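Local coordinates for nucleoporin nup120 (PDB 4GQ2), which serves as a structural component of the nuclear pore complex, the channel through which nuclear transport passes, at residues N413-D418 against T592-R597; G417-I422 against E494-L499; S586-S591 against Y625-P630; Y598-L603 against S724-W729. All blocks are in the same frame, centred on the assembly; numbering follows the deposited sequence.

Contact 1: N413-D418 against T592-R597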
loop_
_atom_site.group_PDB
_atom_site.type_symbol
_atom_site.label_atom_id
_atom_site.label_comp_id
_atom_site.label_asym_id
_atom_site.label_seq_id
_atom_site.Cartn_x
_atom_site.Cartn_y
_atom_site.Cartn_z
ATOM N N ASN A 413 -11.625 -13.136 13.996
ATOM C CA ASN A 413 -10.672 -12.348 14.759
ATOM C C ASN A 413 -10.326 -11.102 13.940
ATOM O O ASN A 413 -10.564 -11.075 12.726
ATOM C CB ASN A 413 -9.427 -13.180 15.070
ATOM C CG ASN A 413 -8.506 -13.312 13.876
ATOM O OD1 ASN A 413 -7.719 -12.413 13.584
ATOM N ND2 ASN A 413 -8.594 -14.432 13.183
ATOM N N MET A 414 -9.756 -10.083 14.581
ATOM C CA MET A 414 -9.518 -8.810 13.892
ATOM C C MET A 414 -8.058 -8.534 13.517
ATOM O O MET A 414 -7.728 -7.409 13.146
ATOM C CB MET A 414 -10.118 -7.630 14.673
ATOM C CG MET A 414 -11.641 -7.667 14.818
ATOM S SD MET A 414 -12.558 -7.276 13.309
ATOM C CE MET A 414 -13.128 -8.898 12.782
ATOM N N SER A 415 -7.208 -9.561 13.571
ATOM C CA SER A 415 -5.774 -9.424 13.209
ATOM C C SER A 415 -5.527 -8.760 11.859
ATOM O O SER A 415 -4.583 -7.997 11.721
ATOM C CB SER A 415 -5.051 -10.767 13.258
ATOM O OG SER A 415 -5.635 -11.679 12.348
ATOM N N SER A 416 -6.388 -9.035 10.879
ATOM C CA SER A 416 -6.354 -8.329 9.591
ATOM C C SER A 416 -7.620 -7.488 9.343
ATOM O O SER A 416 -7.932 -7.130 8.201
ATOM C CB SER A 416 -6.144 -9.321 8.443
ATOM O OG SER A 416 -4.814 -9.820 8.437
ATOM N N GLY A 417 -8.345 -7.168 10.413
ATOM C CA GLY A 417 -9.538 -6.326 10.303
ATOM C C GLY A 417 -10.773 -7.074 9.846
ATOM O O GLY A 417 -10.782 -8.309 9.799
ATOM N N ASP A 418 -11.814 -6.323 9.495
ATOM C CA ASP A 418 -13.113 -6.915 9.163
ATOM C C ASP A 418 -13.349 -6.953 7.647
ATOM O O ASP A 418 -12.457 -6.619 6.867
ATOM C CB ASP A 418 -14.234 -6.165 9.888
ATOM C CG ASP A 418 -15.392 -7.079 10.327
ATOM O OD1 ASP A 418 -15.626 -8.146 9.707
ATOM O OD2 ASP A 418 -16.075 -6.716 11.308
ATOM N N THR A 592 -6.427 -18.406 9.690
ATOM C CA THR A 592 -5.335 -18.927 10.510
ATOM C C THR A 592 -4.040 -18.180 10.197
ATOM O O THR A 592 -3.304 -17.810 11.110
ATOM C CB THR A 592 -5.137 -20.453 10.312
ATOM O OG1 THR A 592 -6.343 -21.150 10.661
ATOM C CG2 THR A 592 -4.007 -20.975 11.180
ATOM N N LEU A 593 -3.779 -17.951 8.910
ATOM C CA LEU A 593 -2.577 -17.235 8.469
ATOM C C LEU A 593 -2.514 -15.842 9.055
ATOM O O LEU A 593 -1.442 -15.354 9.434
ATOM C CB LEU A 593 -2.530 -17.130 6.944
ATOM C CG LEU A 593 -1.976 -18.345 6.203
ATOM C CD1 LEU A 593 -1.901 -18.077 4.703
ATOM C CD2 LEU A 593 -0.605 -18.720 6.755
ATOM N N SER A 594 -3.681 -15.210 9.131
ATOM C CA SER A 594 -3.791 -13.851 9.623
ATOM C C SER A 594 -3.442 -13.811 11.108
ATOM O O SER A 594 -2.834 -12.846 11.588
ATOM C CB SER A 594 -5.196 -13.318 9.342
ATOM O OG SER A 594 -5.364 -12.023 9.871
ATOM N N GLU A 595 -3.802 -14.873 11.824
ATOM C CA GLU A 595 -3.491 -14.982 13.249
ATOM C C GLU A 595 -2.009 -15.283 13.466
ATOM O O GLU A 595 -1.391 -14.777 14.412
ATOM C CB GLU A 595 -4.361 -16.054 13.919
ATOM C CG GLU A 595 -5.841 -15.698 13.950
ATOM C CD GLU A 595 -6.680 -16.671 14.757
ATOM O OE1 GLU A 595 -7.018 -17.756 14.229
ATOM O OE2 GLU A 595 -7.027 -16.334 15.913
ATOM N N ILE A 596 -1.449 -16.103 12.574
ATOM C CA ILE A 596 -0.044 -16.478 12.624
ATOM C C ILE A 596 0.865 -15.258 12.404
ATOM O O ILE A 596 1.850 -15.058 13.137
ATOM C CB ILE A 596 0.250 -17.614 11.625
ATOM C CG1 ILE A 596 -0.231 -18.944 12.208
ATOM C CG2 ILE A 596 1.730 -17.686 11.287
ATOM C CD1 ILE A 596 -0.277 -20.086 11.209
ATOM N N ARG A 597 0.515 -14.430 11.426
ATOM C CA ARG A 597 1.318 -13.253 11.121
ATOM C C ARG A 597 1.266 -12.211 12.241
ATOM O O ARG A 597 2.252 -11.524 12.504
ATOM C CB ARG A 597 0.925 -12.675 9.767
ATOM C CG ARG A 597 1.219 -13.657 8.642
ATOM C CD ARG A 597 0.746 -13.174 7.277
ATOM N NE ARG A 597 1.210 -14.114 6.262
ATOM C CZ ARG A 597 0.616 -14.347 5.098
ATOM N NH1 ARG A 597 -0.486 -13.701 4.761
ATOM N NH2 ARG A 597 1.135 -15.239 4.264
HETATM O O HOH W 1 -2.758 -10.314 10.618
#
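Asn-413 lays its amide against the side chain of Glu-595, the two flat groups stacked with planes 15° apart. The amide nitrogen does the touching: Asn-413 ND2 lies 3.1 Å from Glu-595 CG and nearer to the carboxylate carbon than to either of its oxygens, so the pair meets plane on plane. With CG wedged between the backbone N and the carbonyl carbon (chi1 77°), the amide turns OD1 back toward its own loop. There Asn-413 OD1 takes the backbone N of Ser-415 at 2.9 Å and also the Ser-415 hydroxyl, which approaches in the carbonyl plane. A leucine here in place of the asparagine would probably leave that backbone N and hydroxyl without their shared acceptor and strip Glu-595 of its stacking partner. Ser-415 OG lies 2.5 Å from Ser-594 OG, a pairing left unsettled because the one Ser-594 proton has another acceptor within range. Ser-416 OG hydrogen-bonds the same hydroxyl, 2.7 Å from Ser-594 OG, and either could be the donor. Ser-594 OG thus sits between two serine hydroxyls, held out to the loop by a first torsion anti to the backbone N (177°). Water 1 adds a backbone link: it donates to Ser-594 O at 2.7 Å and weakly to Ser-415 O. Another protein of the assembly packs on Asn-413 and Ser-415. The loop is an Asx turn at Asn-413 running into a type I beta turn from Met-414 to Gly-417, a compact polar corner docked on helix 590-605.

Contact 2: G417-I422 against E494-L499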
loop_
_atom_site.group_PDB
_atom_site.type_symbol
_atom_site.label_atom_id
_atom_site.label_comp_id
_atom_site.label_asym_id
_atom_site.label_seq_id
_atom_site.Cartn_x
_atom_site.Cartn_y
_atom_site.Cartn_z
ATOM N N GLY A 417 -8.345 -7.168 10.413
ATOM C CA GLY A 417 -9.538 -6.326 10.303
ATOM C C GLY A 417 -10.773 -7.074 9.846
ATOM O O GLY A 417 -10.782 -8.309 9.799
ATOM N N ASP A 418 -11.814 -6.323 9.495
ATOM C CA ASP A 418 -13.113 -6.915 9.163
ATOM C C ASP A 418 -13.349 -6.953 7.647
ATOM O O ASP A 418 -12.457 -6.619 6.867
ATOM C CB ASP A 418 -14.234 -6.165 9.888
ATOM C CG ASP A 418 -15.392 -7.079 10.327
ATOM O OD1 ASP A 418 -15.626 -8.146 9.707
ATOM O OD2 ASP A 418 -16.075 -6.716 11.308
ATOM N N ILE A 419 -14.555 -7.361 7.249
ATOM C CA ILE A 419 -14.915 -7.633 5.857
ATOM C C ILE A 419 -14.554 -6.509 4.893
ATOM O O ILE A 419 -13.920 -6.745 3.866
ATOM C CB ILE A 419 -16.420 -7.979 5.732
ATOM C CG1 ILE A 419 -16.734 -9.242 6.532
ATOM C CG2 ILE A 419 -16.834 -8.195 4.281
ATOM C CD1 ILE A 419 -18.211 -9.512 6.696
ATOM N N SER A 420 -14.954 -5.289 5.228
ATOM C CA SER A 420 -14.728 -4.150 4.344
ATOM C C SER A 420 -13.256 -3.823 4.176
ATOM O O SER A 420 -12.800 -3.648 3.046
ATOM C CB SER A 420 -15.525 -2.925 4.803
ATOM O OG SER A 420 -16.884 -3.108 4.461
ATOM N N GLU A 421 -12.523 -3.755 5.290
ATOM C CA GLU A 421 -11.067 -3.559 5.258
ATOM C C GLU A 421 -10.377 -4.553 4.330
ATOM O O GLU A 421 -9.577 -4.156 3.478
ATOM C CB GLU A 421 -10.464 -3.668 6.653
ATOM C CG GLU A 421 -10.925 -2.600 7.630
ATOM C CD GLU A 421 -10.982 -3.128 9.054
ATOM O OE1 GLU A 421 -12.076 -3.574 9.510
ATOM O OE2 GLU A 421 -9.922 -3.108 9.714
ATOM N N ILE A 422 -10.709 -5.834 4.476
ATOM C CA ILE A 422 -10.056 -6.902 3.703
ATOM C C ILE A 422 -10.383 -6.836 2.214
ATOM O O ILE A 422 -9.478 -6.912 1.372
ATOM C CB ILE A 422 -10.381 -8.302 4.262
ATOM C CG1 ILE A 422 -9.879 -8.431 5.709
ATOM C CG2 ILE A 422 -9.780 -9.382 3.371
ATOM C CD1 ILE A 422 -10.508 -9.576 6.482
ATOM N N GLU A 494 -26.174 -12.279 9.443
ATOM C CA GLU A 494 -26.725 -12.008 8.107
ATOM C C GLU A 494 -26.155 -10.747 7.483
ATOM O O GLU A 494 -25.976 -10.673 6.262
ATOM C CB GLU A 494 -28.253 -11.880 8.133
ATOM C CG GLU A 494 -28.996 -13.038 7.487
ATOM C CD GLU A 494 -28.644 -13.246 6.024
ATOM O OE1 GLU A 494 -28.940 -12.372 5.187
ATOM O OE2 GLU A 494 -28.080 -14.312 5.710
ATOM N N TYR A 495 -25.920 -9.738 8.315
ATOM C CA TYR A 495 -25.316 -8.509 7.831
ATOM C C TYR A 495 -23.939 -8.804 7.226
ATOM O O TYR A 495 -23.659 -8.410 6.091
ATOM C CB TYR A 495 -25.207 -7.468 8.946
ATOM C CG TYR A 495 -24.568 -6.185 8.477
ATOM C CD1 TYR A 495 -25.249 -5.322 7.621
ATOM C CD2 TYR A 495 -23.274 -5.843 8.867
ATOM C CE1 TYR A 495 -24.665 -4.150 7.174
ATOM C CE2 TYR A 495 -22.684 -4.669 8.425
ATOM C CZ TYR A 495 -23.385 -3.829 7.581
ATOM O OH TYR A 495 -22.813 -2.661 7.141
ATOM N N LYS A 496 -23.110 -9.525 7.983
ATOM C CA LYS A 496 -21.777 -9.916 7.536
ATOM C C LYS A 496 -21.833 -10.608 6.182
ATOM O O LYS A 496 -21.126 -10.212 5.255
ATOM C CB LYS A 496 -21.086 -10.800 8.575
ATOM C CG LYS A 496 -20.737 -10.061 9.861
ATOM C CD LYS A 496 -20.162 -11.006 10.903
ATOM C CE LYS A 496 -20.060 -10.348 12.269
ATOM N NZ LYS A 496 -19.026 -9.271 12.321
ATOM N N ARG A 497 -22.703 -11.607 6.055
ATOM C CA ARG A 497 -22.820 -12.377 4.816
ATOM C C ARG A 497 -23.226 -11.497 3.627
ATOM O O ARG A 497 -22.628 -11.589 2.541
ATOM C CB ARG A 497 -23.796 -13.550 5.001
ATOM C CG ARG A 497 -23.838 -14.535 3.838
ATOM C CD ARG A 497 -24.918 -15.601 4.030
ATOM N NE ARG A 497 -26.272 -15.043 3.984
ATOM C CZ ARG A 497 -26.964 -14.810 2.869
ATOM N NH1 ARG A 497 -26.453 -15.096 1.672
ATOM N NH2 ARG A 497 -28.178 -14.287 2.950
ATOM N N LEU A 498 -24.223 -10.634 3.831
ATOM C CA LEU A 498 -24.690 -9.760 2.750
ATOM C C LEU A 498 -23.640 -8.704 2.377
ATOM O O LEU A 498 -23.448 -8.411 1.198
ATOM C CB LEU A 498 -26.030 -9.097 3.104
ATOM C CG LEU A 498 -27.289 -9.961 3.266
ATOM C CD1 LEU A 498 -28.415 -9.108 3.827
ATOM C CD2 LEU A 498 -27.724 -10.611 1.958
ATOM N N LEU A 499 -22.964 -8.142 3.377
ATOM C CA LEU A 499 -21.864 -7.204 3.130
ATOM C C LEU A 499 -20.753 -7.875 2.308
ATOM O O LEU A 499 -20.252 -7.295 1.343
ATOM C CB LEU A 499 -21.312 -6.638 4.449
ATOM C CG LEU A 499 -20.226 -5.546 4.427
ATOM C CD1 LEU A 499 -20.704 -4.257 3.774
ATOM C CD2 LEU A 499 -19.718 -5.254 5.833
HETATM O O HOH W 2 -19.179 -6.689 10.351
#
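The start of helix 419-428 leans on helix 492-515 here, within the group of helices inserted between propeller strands 390-395 and 520-525, and Ile-419 meets Lys-496 at its centre. Ile-419 reaches across with an extended branch: CG1 lies beside the backbone N and CD1 continues outward (chi2 169°), ending 3.3 Å from Lys-496 O and 3.7 Å from Lys-496 CB. The methyl therefore rests on backbone and on the root of the lysine chain, which crosses it obliquely. One turn further along, Leu-499 CD2 fills the space beside Ile-419 CB at 4.3 Å and packs on Ser-420 OG at 3.8 Å. That hydroxyl finds its polar partner elsewhere, in Trp-503 NE1. At the edge, Lys-496 bends at its last torsion (chi4 -69°) to bring NZ within 4.0 Å of Asp-418 OD2, too far for a salt bridge. Water 2 spans the gap, accepting from Lys-496 NZ and donating to Asp-418 OD2. Stronger partners hold both ends: NZ bonds to the backbone of another protein's chain, and Asp-418 OD2 to a polar side chain of that chain. The opposite charges probably steady each other in this buried setting. Glu-421 OE1, met from above its carboxylate plane, takes Asp-418 N at 2.8 Å and forms a salt bridge to a basic side chain of the other protein. With Asp-418 at the N-cap, Glu-421 at the third helix position thus supplies one half of a capping box, while the Asp-418 side chain does not cap in return, at a helix start beside a partner protein.

Contact 3: S586-S591 against Y625-P630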
loop_
_atom_site.group_PDB
_atom_site.type_symbol
_atom_site.label_atom_id
_atom_site.label_comp_id
_atom_site.label_asym_id
_atom_site.label_seq_id
_atom_site.Cartn_x
_atom_site.Cartn_y
_atom_site.Cartn_z
ATOM N N SER A 586 0.276 -24.776 3.434
ATOM C CA SER A 586 -1.021 -24.895 2.766
ATOM C C SER A 586 -2.106 -25.549 3.627
ATOM O O SER A 586 -3.248 -25.675 3.192
ATOM C CB SER A 586 -0.861 -25.659 1.453
ATOM O OG SER A 586 -0.731 -27.046 1.710
ATOM N N CYS A 587 -1.747 -25.973 4.836
ATOM C CA CYS A 587 -2.723 -26.464 5.819
ATOM C C CYS A 587 -3.496 -25.331 6.502
ATOM O O CYS A 587 -4.503 -25.572 7.174
ATOM C CB CYS A 587 -2.024 -27.302 6.892
ATOM S SG CYS A 587 -1.255 -28.816 6.281
ATOM N N MET A 588 -3.010 -24.103 6.330
ATOM C CA MET A 588 -3.546 -22.935 7.012
ATOM C C MET A 588 -4.496 -22.161 6.114
ATOM O O MET A 588 -4.150 -21.840 4.974
ATOM C CB MET A 588 -2.411 -21.996 7.449
ATOM C CG MET A 588 -1.221 -22.677 8.093
ATOM S SD MET A 588 -1.651 -23.686 9.522
ATOM C CE MET A 588 -0.040 -24.373 9.903
ATOM N N SER A 589 -5.680 -21.846 6.640
ATOM C CA SER A 589 -6.626 -20.975 5.939
ATOM C C SER A 589 -6.232 -19.501 6.109
ATOM O O SER A 589 -5.411 -19.164 6.975
ATOM C CB SER A 589 -8.053 -21.206 6.454
ATOM O OG SER A 589 -8.163 -20.858 7.826
ATOM N N PHE A 590 -6.830 -18.637 5.291
ATOM C CA PHE A 590 -6.600 -17.195 5.358
ATOM C C PHE A 590 -6.694 -16.682 6.793
ATOM O O PHE A 590 -5.862 -15.889 7.233
ATOM C CB PHE A 590 -7.604 -16.442 4.473
ATOM C CG PHE A 590 -7.514 -14.941 4.595
ATOM C CD1 PHE A 590 -8.231 -14.263 5.575
ATOM C CD2 PHE A 590 -6.693 -14.206 3.740
ATOM C CE1 PHE A 590 -8.137 -12.885 5.702
ATOM C CE2 PHE A 590 -6.598 -12.825 3.859
ATOM C CZ PHE A 590 -7.321 -12.162 4.843
ATOM N N SER A 591 -7.714 -17.147 7.507
ATOM C CA SER A 591 -7.990 -16.720 8.873
ATOM C C SER A 591 -6.898 -17.172 9.850
ATOM O O SER A 591 -6.496 -16.415 10.730
ATOM C CB SER A 591 -9.373 -17.235 9.298
ATOM O OG SER A 591 -9.553 -17.172 10.704
ATOM N N TYR A 625 -0.471 -27.133 15.769
ATOM C CA TYR A 625 -1.134 -28.329 16.283
ATOM C C TYR A 625 -2.632 -28.424 15.928
ATOM O O TYR A 625 -3.062 -29.444 15.390
ATOM C CB TYR A 625 -0.890 -28.464 17.793
ATOM C CG TYR A 625 -1.499 -29.693 18.424
ATOM C CD1 TYR A 625 -0.840 -30.923 18.382
ATOM C CD2 TYR A 625 -2.730 -29.624 19.079
ATOM C CE1 TYR A 625 -1.396 -32.051 18.965
ATOM C CE2 TYR A 625 -3.293 -30.746 19.665
ATOM C CZ TYR A 625 -2.622 -31.956 19.606
ATOM O OH TYR A 625 -3.176 -33.072 20.187
ATOM N N PRO A 626 -3.427 -27.369 16.205
ATOM C CA PRO A 626 -4.863 -27.494 15.903
ATOM C C PRO A 626 -5.207 -27.528 14.415
ATOM O O PRO A 626 -6.338 -27.850 14.053
ATOM C CB PRO A 626 -5.477 -26.248 16.548
ATOM C CG PRO A 626 -4.355 -25.284 16.674
ATOM C CD PRO A 626 -3.131 -26.111 16.919
ATOM N N ASN A 627 -4.242 -27.213 13.561
ATOM C CA ASN A 627 -4.499 -27.125 12.130
ATOM C C ASN A 627 -3.918 -28.283 11.331
ATOM O O ASN A 627 -4.260 -28.468 10.163
ATOM C CB ASN A 627 -3.989 -25.785 11.587
ATOM C CG ASN A 627 -4.759 -24.600 12.143
ATOM O OD1 ASN A 627 -5.913 -24.364 11.774
ATOM N ND2 ASN A 627 -4.124 -23.849 13.036
ATOM N N VAL A 628 -3.051 -29.067 11.966
ATOM C CA VAL A 628 -2.353 -30.148 11.273
ATOM C C VAL A 628 -2.711 -31.526 11.837
ATOM O O VAL A 628 -2.569 -31.791 13.036
ATOM C CB VAL A 628 -0.820 -29.939 11.259
ATOM C CG1 VAL A 628 -0.158 -30.912 10.304
ATOM C CG2 VAL A 628 -0.474 -28.515 10.845
ATOM N N ASP A 629 -3.183 -32.376 10.929
ATOM C CA ASP A 629 -3.576 -33.767 11.161
ATOM C C ASP A 629 -2.428 -34.620 11.755
ATOM O O ASP A 629 -1.297 -34.561 11.262
ATOM C CB ASP A 629 -4.030 -34.316 9.798
ATOM C CG ASP A 629 -4.552 -35.738 9.852
ATOM O OD1 ASP A 629 -4.004 -36.580 10.594
ATOM O OD2 ASP A 629 -5.516 -36.017 9.106
ATOM N N PRO A 630 -2.717 -35.397 12.823
ATOM C CA PRO A 630 -1.795 -36.345 13.477
ATOM C C PRO A 630 -0.998 -37.266 12.540
ATOM O O PRO A 630 0.202 -37.461 12.757
ATOM C CB PRO A 630 -2.716 -37.188 14.372
ATOM C CG PRO A 630 -4.045 -36.495 14.397
ATOM C CD PRO A 630 -3.941 -35.212 13.622
HETATM O O HOH W 3 -6.520 -23.261 8.960
#
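Asn-627 opens the contact by laying its CB against Met-588, whose sulfur SD comes to 3.8 Å across the asparagine at about a right angle. The methionine reaches there because its chain folds at CB-CG (chi2 -56°) and then runs straight on to CE. The amide of Asn-627 works in two directions: ND2 donates to His-623 O at the end of the preceding helix, while OD1 accepts from water 3 at 3.1 Å. That water in turn accepts from Ser-589 N at 2.8 Å, so the two loops are tied through a bridge and no direct hydrogen bond crosses between them. The backbone of Asn-627 also takes part, Cys-587 CB standing 4.1 Å from Asn-627 O. Val-628 follows with its CG2 methyl, which touches both Met-588 CE at 4.3 Å and Cys-587 CB at 4.4 Å, a small apolar patch. Beyond it, Asp-629 OD1 caps Asp-631 N at the next helix start. The contact thus joins two interhelical connections: residues 586-589 lead from helix 571-585 into helix 590-605, and residues 625-629 from helix 612-624 into helix 630-641, whose Tyr-632 and Ile-633 pack on Cys-587 and Val-628.

Contact 4: Y598-L603 against S724-W729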
loop_
_atom_site.group_PDB
_atom_site.type_symbol
_atom_site.label_atom_id
_atom_site.label_comp_id
_atom_site.label_asym_id
_atom_site.label_seq_id
_atom_site.Cartn_x
_atom_site.Cartn_y
_atom_site.Cartn_z
ATOM N N TYR A 598 0.127 -12.137 12.923
ATOM C CA TYR A 598 -0.009 -11.310 14.116
ATOM C C TYR A 598 0.875 -11.818 15.262
ATOM O O TYR A 598 1.489 -11.026 15.957
ATOM C CB TYR A 598 -1.480 -11.247 14.558
ATOM C CG TYR A 598 -1.673 -10.555 15.889
ATOM C CD1 TYR A 598 -1.499 -11.250 17.086
ATOM C CD2 TYR A 598 -2.014 -9.195 15.953
ATOM C CE1 TYR A 598 -1.661 -10.621 18.312
ATOM C CE2 TYR A 598 -2.183 -8.559 17.177
ATOM C CZ TYR A 598 -2.008 -9.276 18.348
ATOM O OH TYR A 598 -2.178 -8.655 19.562
ATOM N N SER A 599 0.926 -13.137 15.460
ATOM C CA SER A 599 1.853 -13.743 16.418
ATOM C C SER A 599 3.323 -13.505 16.040
ATOM O O SER A 599 4.150 -13.235 16.915
ATOM C CB SER A 599 1.616 -15.248 16.525
ATOM O OG SER A 599 0.341 -15.523 17.041
ATOM N N LEU A 600 3.647 -13.615 14.749
ATOM C CA LEU A 600 5.041 -13.437 14.300
ATOM C C LEU A 600 5.453 -11.985 14.437
ATOM O O LEU A 600 6.578 -11.685 14.834
ATOM C CB LEU A 600 5.257 -13.928 12.855
ATOM C CG LEU A 600 5.118 -15.431 12.597
ATOM C CD1 LEU A 600 5.137 -15.747 11.108
ATOM C CD2 LEU A 600 6.218 -16.199 13.321
ATOM N N ARG A 601 4.518 -11.093 14.125
ATOM C CA ARG A 601 4.698 -9.657 14.321
ATOM C C ARG A 601 5.032 -9.389 15.783
ATOM O O ARG A 601 5.996 -8.690 16.093
ATOM C CB ARG A 601 3.404 -8.942 13.947
ATOM C CG ARG A 601 3.538 -7.519 13.445
ATOM C CD ARG A 601 2.167 -6.995 13.048
ATOM N NE ARG A 601 1.571 -7.806 11.985
ATOM C CZ ARG A 601 0.303 -8.214 11.956
ATOM N NH1 ARG A 601 -0.525 -7.907 12.942
ATOM N NH2 ARG A 601 -0.136 -8.950 10.944
ATOM N N GLU A 602 4.241 -9.982 16.674
ATOM C CA GLU A 602 4.408 -9.833 18.113
ATOM C C GLU A 602 5.782 -10.364 18.519
ATOM O O GLU A 602 6.513 -9.732 19.287
ATOM C CB GLU A 602 3.294 -10.601 18.820
ATOM C CG GLU A 602 2.862 -10.058 20.164
ATOM C CD GLU A 602 1.579 -10.711 20.662
ATOM O OE1 GLU A 602 0.653 -9.974 21.076
ATOM O OE2 GLU A 602 1.487 -11.958 20.633
ATOM N N LEU A 603 6.146 -11.504 17.952
ATOM C CA LEU A 603 7.427 -12.144 18.222
ATOM C C LEU A 603 8.624 -11.267 17.840
ATOM O O LEU A 603 9.608 -11.213 18.576
ATOM C CB LEU A 603 7.496 -13.474 17.473
ATOM C CG LEU A 603 7.978 -14.713 18.219
ATOM C CD1 LEU A 603 6.927 -15.148 19.231
ATOM C CD2 LEU A 603 8.261 -15.837 17.234
ATOM N N SER A 724 17.321 -16.348 12.303
ATOM C CA SER A 724 17.617 -15.850 10.968
ATOM C C SER A 724 16.346 -15.743 10.107
ATOM O O SER A 724 16.195 -14.810 9.330
ATOM C CB SER A 724 18.606 -16.814 10.298
ATOM O OG SER A 724 19.014 -16.322 9.042
ATOM N N LEU A 725 15.449 -16.715 10.247
ATOM C CA LEU A 725 14.195 -16.719 9.508
ATOM C C LEU A 725 13.232 -15.655 10.026
ATOM O O LEU A 725 12.550 -14.993 9.237
ATOM C CB LEU A 725 13.543 -18.099 9.555
ATOM C CG LEU A 725 14.246 -19.177 8.727
ATOM C CD1 LEU A 725 13.681 -20.528 9.115
ATOM C CD2 LEU A 725 14.083 -18.932 7.235
ATOM N N LEU A 726 13.202 -15.484 11.345
ATOM C CA LEU A 726 12.375 -14.470 11.977
ATOM C C LEU A 726 12.806 -13.084 11.528
ATOM O O LEU A 726 11.976 -12.183 11.363
ATOM C CB LEU A 726 12.460 -14.563 13.502
ATOM C CG LEU A 726 11.550 -15.528 14.257
ATOM C CD1 LEU A 726 11.798 -15.383 15.752
ATOM C CD2 LEU A 726 10.080 -15.282 13.935
ATOM N N GLU A 727 14.107 -12.921 11.325
ATOM C CA GLU A 727 14.635 -11.642 10.900
ATOM C C GLU A 727 14.270 -11.369 9.446
ATOM O O GLU A 727 13.900 -10.250 9.096
ATOM C CB GLU A 727 16.140 -11.579 11.109
ATOM C CG GLU A 727 16.689 -10.168 10.987
ATOM C CD GLU A 727 15.887 -9.144 11.780
ATOM O OE1 GLU A 727 15.858 -9.249 13.030
ATOM O OE2 GLU A 727 15.295 -8.231 11.150
ATOM N N ASP A 728 14.377 -12.399 8.609
ATOM C CA ASP A 728 13.914 -12.336 7.235
ATOM C C ASP A 728 12.416 -11.986 7.197
ATOM O O ASP A 728 12.000 -11.039 6.515
ATOM C CB ASP A 728 14.158 -13.685 6.551
ATOM C CG ASP A 728 15.618 -13.906 6.180
ATOM O OD1 ASP A 728 16.430 -12.967 6.302
ATOM O OD2 ASP A 728 15.949 -15.028 5.747
ATOM N N TRP A 729 11.618 -12.749 7.946
ATOM C CA TRP A 729 10.181 -12.526 8.023
ATOM C C TRP A 729 9.887 -11.097 8.330
ATOM O O TRP A 729 9.044 -10.486 7.675
ATOM C CB TRP A 729 9.520 -13.429 9.060
ATOM C CG TRP A 729 8.022 -13.358 8.964
ATOM C CD1 TRP A 729 7.186 -14.131 8.160
ATOM C CD2 TRP A 729 7.127 -12.420 9.664
ATOM N NE1 TRP A 729 5.867 -13.754 8.316
ATOM C CE2 TRP A 729 5.761 -12.730 9.199
ATOM C CE3 TRP A 729 7.313 -11.383 10.583
ATOM C CZ2 TRP A 729 4.645 -12.025 9.655
ATOM C CZ3 TRP A 729 6.180 -10.685 11.041
ATOM C CH2 TRP A 729 4.881 -11.000 10.584
#
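Leu-600 lies over one face of the Trp-729 indole. Its CB sits 3.6 Å above the centroid of the six-membered ring and only 6° off the normal, a CH-pi contact, while Leu-600 CD1 covers the five-membered part, 3.5 Å from Trp-729 NE1. The indole projects because its CG is anti to the backbone N (chi1 -170°), and the far corner of the ring, CZ3, reaches the helix backbone itself, 3.5 Å from Arg-601 N. The second bump is Leu-726, whose CD2 drops into the hollow between Leu-600 and Leu-603, 4.0 Å from Leu-600 CD2 and 3.8 Å from Leu-603 CD2. The short segments cross steeply, their axes 10.4 Å apart at a signed crossing angle of -107°. Replacing Trp-729 by an alanine would probably open a gap over Leu-600 and leave Glu-694 without the indole N-H that it binds. No hydrogen bond runs between the two segments, and Trp-729 NE1 is satisfied by Glu-694 OE2 of helix 672-703. Cohesion here therefore rests on apolar fit and the indole face, with the one polar ring atom engaging a third helix.

In the fold
Helix 590-605 is the common element: contact 3 uses its start, contact 1 its first turns and contact 4 the turns after those. Contact 1 lies 14 Å from contact 3 and 15 Å from contact 4, centre to centre. Contact 2 shares Gly-417 and Asp-418 with contact 1, 14 Å away, and packs the start of helix 419-428 on helix 492-515; it is 28 Å from contact 4. Along the sequence contact 2 closes before contacts 3 and 4 open, whereas contact 1 spans some 170 residues and alternates with contact 3. Together they link the helices inserted in the propeller sequence to the later helical region, which probably helps the chain act as one scaffold.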